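Local coordinates for protein Esterase/lipase (Lactobacillus rhamnosus, PDB 4N5H) that probably hydrolyses carboxylic esters, and may transfer acyl groups, as a serine esterase of the alpha/beta hydrolase fold, at residues A[6-11]-A[203-208]; A[10-15]-A[76-81]. The protein carries 1 engineered substitution. One frame throughout, in Å; residues are numbered along the deposited sequence.

Interaction 1 (A[6-11]-A[203-208]); sequences AMLAKV and AAFYLD
The phenol oxygen of Y206 is held by one hydrogen bond, from W15 NE1 a turn beyond V11, while V11 CG1 rests 3.6 Å from Y206 OH. That bond satisfies the buried hydroxyl, and the V11 methyl simply packs beside it. V11 meets Y206 from the opposite direction and divides its branches. While CG1 sits at the phenol end, CG2 is wedged between two rings, 3.9 Å from Y206 CE1 and 3.9 Å from F205 CD2. F205 buries more surface in this contact than any other residue. With CG anti to the backbone N (chi1 -178°), it reaches straight out to helix 2-28, where M7 CB lies over one face, 4.1 Å from the F205 ring centroid in a CH-pi contact. M7 then runs along the ring, and a bend at chi3 (-61°) folds the methyl back, so that M7 CE touches F205 CD1 at 3.6 Å. The sulfur stands obliquely to the ring, M7 SD lying 4.8 Å from the F205 centroid. At the far end of the ring F205 CZ meets the L8 backbone and, at 4.1 Å, L8 CB. The two helix segments cross nearly perpendicularly, at -99°, and their Met-aromatic contact joins the N-terminal helix to a helical insertion after strand 179-183, consistent with the cap of an alpha/beta hydrolase.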
ATOM      1  N   ALA A   6     -11.645  14.057  32.778  1.00 40.57           N
ATOM      2  CA  ALA A   6     -11.017  15.133  32.041  1.00 39.20           C
ATOM      3  C   ALA A   6      -9.499  14.930  31.893  1.00 41.94           C
ATOM      4  O   ALA A   6      -8.936  15.194  30.823  1.00 35.80           O
ATOM      5  CB  ALA A   6     -11.241  16.454  32.735  1.00 42.75           C
ATOM      6  N   MET A   7      -8.828  14.530  32.980  1.00 38.25           N
ATOM      7  CA  MET A   7      -7.402  14.307  32.951  1.00 38.98           C
ATOM      8  C   MET A   7      -7.100  13.134  31.969  1.00 29.77           C
ATOM      9  O   MET A   7      -6.150  13.247  31.174  1.00 30.08           O
ATOM     10  CB  MET A   7      -6.846  13.995  34.329  1.00 41.07           C
ATOM     11  CG  MET A   7      -6.590  15.201  35.214  1.00 52.74           C
ATOM     12  SD  MET A   7      -5.789  14.780  36.808  1.00 68.41           S
ATOM     13  CE  MET A   7      -6.965  13.675  37.617  1.00 53.83           C
ATOM     14  N   LEU A   8      -7.907  12.074  32.010  1.00 27.70           N
ATOM     15  CA  LEU A   8      -7.721  10.954  31.108  1.00 32.05           C
ATOM     16  C   LEU A   8      -7.888  11.412  29.687  1.00 33.82           C
ATOM     17  O   LEU A   8      -7.124  11.021  28.780  1.00 26.58           O
ATOM     18  CB  LEU A   8      -8.664   9.832  31.420  1.00 30.03           C
ATOM     19  CG  LEU A   8      -8.622   8.637  30.486  1.00 33.22           C
ATOM     20  CD1 LEU A   8      -7.226   8.014  30.571  1.00 30.61           C
ATOM     21  CD2 LEU A   8      -9.697   7.597  30.830  1.00 38.88           C
ATOM     22  N   ALA A   9      -8.903  12.253  29.450  1.00 29.30           N
ATOM     23  CA  ALA A   9      -9.140  12.761  28.102  1.00 30.37           C
ATOM     24  C   ALA A   9      -7.985  13.611  27.577  1.00 28.54           C
ATOM     25  O   ALA A   9      -7.639  13.514  26.393  1.00 31.69           O
ATOM     26  CB  ALA A   9     -10.513  13.486  28.001  1.00 32.68           C
ATOM     27  N   LYS A  10      -7.320  14.356  28.438  1.00 27.09           N
ATOM     28  CA  LYS A  10      -6.142  15.113  28.050  1.00 29.58           C
ATOM     29  C   LYS A  10      -4.908  14.210  27.676  1.00 26.23           C
ATOM     30  O   LYS A  10      -4.160  14.473  26.704  1.00 26.25           O
ATOM     31  CB  LYS A  10      -5.722  15.983  29.188  1.00 35.04           C
ATOM     32  CG  LYS A  10      -6.446  17.335  29.180  1.00 47.11           C
ATOM     33  CD  LYS A  10      -5.664  18.362  29.973  1.00 50.16           C
ATOM     34  CE  LYS A  10      -4.193  18.319  29.544  1.00 56.19           C
ATOM     35  NZ  LYS A  10      -3.560  19.666  29.485  1.00 59.89           N
ATOM     36  N   VAL A  11      -4.690  13.219  28.523  1.00 24.98           N
ATOM     37  CA  VAL A  11      -3.609  12.257  28.259  1.00 24.33           C
ATOM     38  C   VAL A  11      -3.884  11.544  26.953  1.00 25.36           C
ATOM     39  O   VAL A  11      -3.005  11.469  26.088  1.00 23.37           O
ATOM     40  CB  VAL A  11      -3.508  11.239  29.417  1.00 26.79           C
ATOM     41  CG1 VAL A  11      -2.560  10.088  29.052  1.00 24.45           C
ATOM     42  CG2 VAL A  11      -2.970  11.906  30.651  1.00 27.33           C
ATOM     43  N   ALA A 203       1.942  14.499  35.795  1.00 29.82           N
ATOM     44  CA  ALA A 203       2.712  13.469  36.462  1.00 33.00           C
ATOM     45  C   ALA A 203       1.915  12.797  37.544  1.00 34.66           C
ATOM     46  O   ALA A 203       2.015  11.586  37.713  1.00 26.94           O
ATOM     47  CB  ALA A 203       4.013  13.970  37.071  1.00 36.40           C
ATOM     48  N   ALA A 204       1.187  13.554  38.347  1.00 29.04           N
ATOM     49  CA  ALA A 204       0.601  12.908  39.517  1.00 30.39           C
ATOM     50  C   ALA A 204      -0.453  11.915  39.023  1.00 28.81           C
ATOM     51  O   ALA A 204      -0.702  10.868  39.642  1.00 29.51           O
ATOM     52  CB  ALA A 204       0.006  13.950  40.475  1.00 30.84           C
ATOM     53  N   PHE A 205      -1.111  12.249  37.925  1.00 26.42           N
ATOM     54  CA  PHE A 205      -2.095  11.367  37.314  1.00 27.23           C
ATOM     55  C   PHE A 205      -1.446  10.066  36.748  1.00 25.37           C
ATOM     56  O   PHE A 205      -1.992   8.971  36.903  1.00 25.06           O
ATOM     57  CB  PHE A 205      -2.831  12.067  36.189  1.00 28.42           C
ATOM     58  CG  PHE A 205      -3.891  11.241  35.552  1.00 28.41           C
ATOM     59  CD1 PHE A 205      -5.047  10.937  36.234  1.00 30.58           C
ATOM     60  CD2 PHE A 205      -3.707  10.704  34.234  1.00 25.98           C
ATOM     61  CE1 PHE A 205      -6.052  10.183  35.636  1.00 32.19           C
ATOM     62  CE2 PHE A 205      -4.679   9.920  33.674  1.00 25.62           C
ATOM     63  CZ  PHE A 205      -5.848   9.640  34.361  1.00 31.46           C
ATOM     64  N   TYR A 206      -0.330  10.210  36.051  1.00 23.95           N
ATOM     65  CA  TYR A 206       0.449   9.022  35.617  1.00 22.52           C
ATOM     66  C   TYR A 206       0.838   8.081  36.804  1.00 21.78           C
ATOM     67  O   TYR A 206       0.726   6.822  36.753  1.00 19.10           O
ATOM     68  CB  TYR A 206       1.723   9.380  34.848  1.00 24.61           C
ATOM     69  CG  TYR A 206       1.507   9.713  33.406  1.00 23.85           C
ATOM     70  CD1 TYR A 206       0.972  10.901  33.029  1.00 23.62           C
ATOM     71  CD2 TYR A 206       1.876   8.840  32.400  1.00 22.55           C
ATOM     72  CE1 TYR A 206       0.752  11.191  31.686  1.00 22.85           C
ATOM     73  CE2 TYR A 206       1.719   9.163  31.071  1.00 22.42           C
ATOM     74  CZ  TYR A 206       1.186  10.364  30.710  1.00 22.67           C
ATOM     75  OH  TYR A 206       0.944  10.707  29.364  1.00 22.15           O
ATOM     76  N   LEU A 207       1.323   8.702  37.846  1.00 18.28           N
ATOM     77  CA  LEU A 207       1.770   7.981  39.016  1.00 19.64           C
ATOM     78  C   LEU A 207       0.612   7.251  39.704  1.00 21.86           C
ATOM     79  O   LEU A 207       0.769   6.095  40.134  1.00 22.23           O
ATOM     80  CB  LEU A 207       2.511   8.935  39.955  1.00 21.21           C
ATOM     81  CG  LEU A 207       3.802   9.554  39.425  1.00 25.16           C
ATOM     82  CD1 LEU A 207       4.341  10.662  40.317  1.00 26.05           C
ATOM     83  CD2 LEU A 207       4.785   8.429  39.270  1.00 25.69           C
ATOM     84  N   ASP A 208      -0.537   7.907  39.782  1.00 22.29           N
ATOM     85  CA  ASP A 208      -1.733   7.283  40.302  1.00 24.05           C
ATOM     86  C   ASP A 208      -2.233   6.093  39.513  1.00 21.59           C
ATOM     87  O   ASP A 208      -2.653   5.089  40.061  1.00 19.19           O
ATOM     88  CB  ASP A 208      -2.846   8.334  40.416  1.00 30.18           C
ATOM     89  CG  ASP A 208      -2.681   9.207  41.681  1.00 41.66           C
ATOM     90  OD1 ASP A 208      -1.793   8.879  42.538  1.00 37.31           O
ATOM     91  OD2 ASP A 208      -3.462  10.197  41.848  1.00 45.72           O
TER

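Interaction 2 (A[10-15]-A[76-81]); sequences KVQASW and GWFYGD
W15 starts beside Y79, its CB 4.0 Å from Y79 CB, and the indole then spreads over the loop, with Y79, F78 and G76 on one side of its plane. CG stays anti to the carbonyl carbon (chi1 -68°), carrying the ring toward the loop. On the pyrrole side W15 CD1 packs on F78 CB at 3.9 Å, and NE1 passes close to the same carbon while bonding to Y206 OH. On the benzo side CE3 lies 3.6 Å from Y79 CG; the two rings are nearly parallel, planes at 14°, but slid apart and barely overlapping. Y79 OH is hydrogen-bonded to D22 OD2. W15 CZ2 lies 3.5 Å from G76 CA (phi 62°, favouring glycine), in the HGGGW sequence that follows strand 66-72 and probably forms part of the oxyanion hole, as in related esterases. At the tip CH2 meets G76 N at 3.6 Å. Replacing W15 with alanine would probably open a gap against G76 and Y79 and leave the Y206 hydroxyl without its indole mate. Upstream, V11 CG1 sits over the centre of the F78 ring, 3.9 Å from its centroid, and one water, 2.7 Å from both Q12 NE2 and F78 O, bridges them.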
ATOM      1  N   LYS A  10      -7.320  14.356  28.438  1.00 27.09           N
ATOM      2  CA  LYS A  10      -6.142  15.113  28.050  1.00 29.58           C
ATOM      3  C   LYS A  10      -4.908  14.210  27.676  1.00 26.23           C
ATOM      4  O   LYS A  10      -4.160  14.473  26.704  1.00 26.25           O
ATOM      5  CB  LYS A  10      -5.722  15.983  29.188  1.00 35.04           C
ATOM      6  CG  LYS A  10      -6.446  17.335  29.180  1.00 47.11           C
ATOM      7  CD  LYS A  10      -5.664  18.362  29.973  1.00 50.16           C
ATOM      8  CE  LYS A  10      -4.193  18.319  29.544  1.00 56.19           C
ATOM      9  NZ  LYS A  10      -3.560  19.666  29.485  1.00 59.89           N
ATOM     10  N   VAL A  11      -4.690  13.219  28.523  1.00 24.98           N
ATOM     11  CA  VAL A  11      -3.609  12.257  28.259  1.00 24.33           C
ATOM     12  C   VAL A  11      -3.884  11.544  26.953  1.00 25.36           C
ATOM     13  O   VAL A  11      -3.005  11.469  26.088  1.00 23.37           O
ATOM     14  CB  VAL A  11      -3.508  11.239  29.417  1.00 26.79           C
ATOM     15  CG1 VAL A  11      -2.560  10.088  29.052  1.00 24.45           C
ATOM     16  CG2 VAL A  11      -2.970  11.906  30.651  1.00 27.33           C
ATOM     17  N   GLN A  12      -5.113  11.045  26.758  1.00 22.70           N
ATOM     18  CA  GLN A  12      -5.439  10.340  25.503  1.00 28.27           C
ATOM     19  C   GLN A  12      -5.339  11.231  24.268  1.00 28.88           C
ATOM     20  O   GLN A  12      -4.933  10.741  23.215  1.00 27.10           O
ATOM     21  CB  GLN A  12      -6.791   9.610  25.563  1.00 33.76           C
ATOM     22  CG  GLN A  12      -6.898   8.626  26.714  1.00 36.63           C
ATOM     23  CD  GLN A  12      -6.060   7.356  26.577  1.00 45.41           C
ATOM     24  OE1 GLN A  12      -6.418   6.318  27.183  1.00 47.17           O
ATOM     25  NE2 GLN A  12      -4.951   7.408  25.781  1.00 44.64           N
ATOM     26  N   ALA A  13      -5.625  12.536  24.374  1.00 28.39           N
ATOM     27  CA  ALA A  13      -5.431  13.441  23.224  1.00 28.60           C
ATOM     28  C   ALA A  13      -3.949  13.610  22.891  1.00 26.51           C
ATOM     29  O   ALA A  13      -3.598  13.715  21.701  1.00 33.29           O
ATOM     30  CB  ALA A  13      -6.021  14.848  23.499  1.00 32.88           C
ATOM     31  N   SER A  14      -3.088  13.675  23.904  1.00 25.62           N
ATOM     32  CA  SER A  14      -1.646  13.793  23.684  1.00 25.58           C
ATOM     33  C   SER A  14      -1.207  12.537  22.954  1.00 23.28           C
ATOM     34  O   SER A  14      -0.488  12.618  21.961  1.00 22.18           O
ATOM     35  CB  SER A  14      -0.836  13.884  24.941  1.00 28.34           C
ATOM     36  OG  SER A  14      -1.159  15.073  25.661  1.00 40.11           O
ATOM     37  N   TRP A  15      -1.631  11.363  23.441  1.00 21.43           N
ATOM     38  CA  TRP A  15      -1.197  10.135  22.752  1.00 20.00           C
ATOM     39  C   TRP A  15      -1.809   9.947  21.396  1.00 21.34           C
ATOM     40  O   TRP A  15      -1.224   9.345  20.533  1.00 19.76           O
ATOM     41  CB  TRP A  15      -1.354   8.889  23.687  1.00 17.72           C
ATOM     42  CG  TRP A  15      -0.402   8.996  24.758  1.00 16.85           C
ATOM     43  CD1 TRP A  15      -0.672   9.252  26.104  1.00 18.86           C
ATOM     44  CD2 TRP A  15       1.027   8.850  24.692  1.00 17.90           C
ATOM     45  NE1 TRP A  15       0.481   9.378  26.794  1.00 19.88           N
ATOM     46  CE2 TRP A  15       1.539   9.075  25.982  1.00 20.45           C
ATOM     47  CE3 TRP A  15       1.918   8.530  23.665  1.00 18.12           C
ATOM     48  CZ2 TRP A  15       2.915   9.067  26.255  1.00 20.06           C
ATOM     49  CZ3 TRP A  15       3.277   8.508  23.938  1.00 19.40           C
ATOM     50  CH2 TRP A  15       3.752   8.770  25.249  1.00 18.84           C
ATOM     51  N   GLY A  76       4.518   5.885  27.224  1.00 16.10           N
ATOM     52  CA  GLY A  76       3.964   6.482  28.421  1.00 15.27           C
ATOM     53  C   GLY A  76       3.079   5.630  29.262  1.00 16.53           C
ATOM     54  O   GLY A  76       2.220   6.140  30.028  1.00 16.57           O
ATOM     55  N   TRP A  77       3.150   4.296  29.117  1.00 13.37           N
ATOM     56  CA  TRP A  77       2.266   3.316  29.780  1.00 14.63           C
ATOM     57  C   TRP A  77       0.807   3.259  29.354  1.00 14.69           C
ATOM     58  O   TRP A  77       0.089   2.300  29.671  1.00 13.71           O
ATOM     59  CB  TRP A  77       2.451   3.353  31.348  1.00 15.29           C
ATOM     60  CG  TRP A  77       3.820   3.379  31.944  1.00 14.05           C
ATOM     61  CD1 TRP A  77       4.606   2.310  32.207  1.00 14.13           C
ATOM     62  CD2 TRP A  77       4.603   4.517  32.314  1.00 14.58           C
ATOM     63  NE1 TRP A  77       5.765   2.681  32.713  1.00 14.05           N
ATOM     64  CE2 TRP A  77       5.822   4.036  32.810  1.00 13.74           C
ATOM     65  CE3 TRP A  77       4.364   5.908  32.311  1.00 17.30           C
ATOM     66  CZ2 TRP A  77       6.855   4.882  33.301  1.00 17.02           C
ATOM     67  CZ3 TRP A  77       5.322   6.737  32.805  1.00 18.38           C
ATOM     68  CH2 TRP A  77       6.595   6.233  33.297  1.00 18.24           C
ATOM     69  N   PHE A  78       0.426   4.257  28.520  1.00 16.27           N
ATOM     70  CA  PHE A  78      -0.933   4.480  28.035  1.00 14.66           C
ATOM     71  C   PHE A  78      -1.140   4.180  26.554  1.00 14.43           C
ATOM     72  O   PHE A  78      -2.260   4.140  26.042  1.00 15.42           O
ATOM     73  CB  PHE A  78      -1.326   5.984  28.222  1.00 15.62           C
ATOM     74  CG  PHE A  78      -1.817   6.350  29.614  1.00 18.83           C
ATOM     75  CD1 PHE A  78      -0.922   6.738  30.598  1.00 20.37           C
ATOM     76  CD2 PHE A  78      -3.187   6.326  29.902  1.00 20.54           C
ATOM     77  CE1 PHE A  78      -1.350   7.142  31.877  1.00 22.43           C
ATOM     78  CE2 PHE A  78      -3.606   6.704  31.197  1.00 21.30           C
ATOM     79  CZ  PHE A  78      -2.699   7.073  32.147  1.00 20.38           C
ATOM     80  N   TYR A  79      -0.036   3.909  25.843  1.00 14.35           N
ATOM     81  CA  TYR A  79      -0.036   3.903  24.372  1.00 14.24           C
ATOM     82  C   TYR A  79       0.911   2.819  23.878  1.00 12.87           C
ATOM     83  O   TYR A  79       1.967   2.538  24.448  1.00 13.89           O
ATOM     84  CB  TYR A  79       0.412   5.255  23.803  1.00 14.59           C
ATOM     85  CG  TYR A  79       0.700   5.352  22.351  1.00 13.94           C
ATOM     86  CD1 TYR A  79       1.976   5.343  21.887  1.00 14.96           C
ATOM     87  CD2 TYR A  79      -0.305   5.329  21.431  1.00 15.24           C
ATOM     88  CE1 TYR A  79       2.251   5.394  20.549  1.00 17.32           C
ATOM     89  CE2 TYR A  79      -0.067   5.323  20.073  1.00 16.89           C
ATOM     90  CZ  TYR A  79       1.249   5.361  19.619  1.00 17.80           C
ATOM     91  OH  TYR A  79       1.581   5.372  18.238  1.00 17.96           O
ATOM     92  N   GLY A  80       0.535   2.258  22.737  1.00 13.33           N
ATOM     93  CA  GLY A  80       1.468   1.403  21.975  1.00 12.43           C
ATOM     94  C   GLY A  80       0.962  -0.021  21.876  1.00 13.97           C
ATOM     95  O   GLY A  80      -0.023  -0.435  22.489  1.00 16.14           O
ATOM     96  N   ASP A  81       1.686  -0.827  21.089  1.00 12.83           N
ATOM     97  CA  ASP A  81       1.357  -2.216  20.929  1.00 13.02           C
ATOM     98  C   ASP A  81       2.572  -2.953  20.359  1.00 13.86           C
ATOM     99  O   ASP A  81       3.622  -2.323  20.231  1.00 13.85           O
ATOM    100  CB  ASP A  81       0.102  -2.439  20.034  1.00 15.49           C
ATOM    101  CG  ASP A  81       0.242  -1.870  18.637  1.00 18.93           C
ATOM    102  OD1 ASP A  81       1.366  -1.818  18.078  1.00 14.65           O
ATOM    103  OD2 ASP A  81      -0.794  -1.325  18.085  1.00 20.05           O
TER
HETATM  104  O   HOH W   1      -3.543   5.714  24.248  1.00 31.74           O

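Overall arrangement
Both contacts start on helix 2-28 near the N terminus, and they share K10 and V11. From there the chain lays down strands 35-42, 52-58 and 66-72 before interaction 2 brings the loop 76-81 back to the helix. It then runs through the middle of the sheet, including strands 140-145 and 179-183, until 203-208 returns to the same helix in interaction 1. The shorter closure falls within the longer one, and neither crosses the other. The returning segments also meet each other: Y206 and F78 pack edge-to-face, and F205 CE2 lies 3.8 Å from F78 CZ. N-terminal helix, helix 203-211 and the loop beside the likely active site thus share one largely apolar, aromatic-rich cluster.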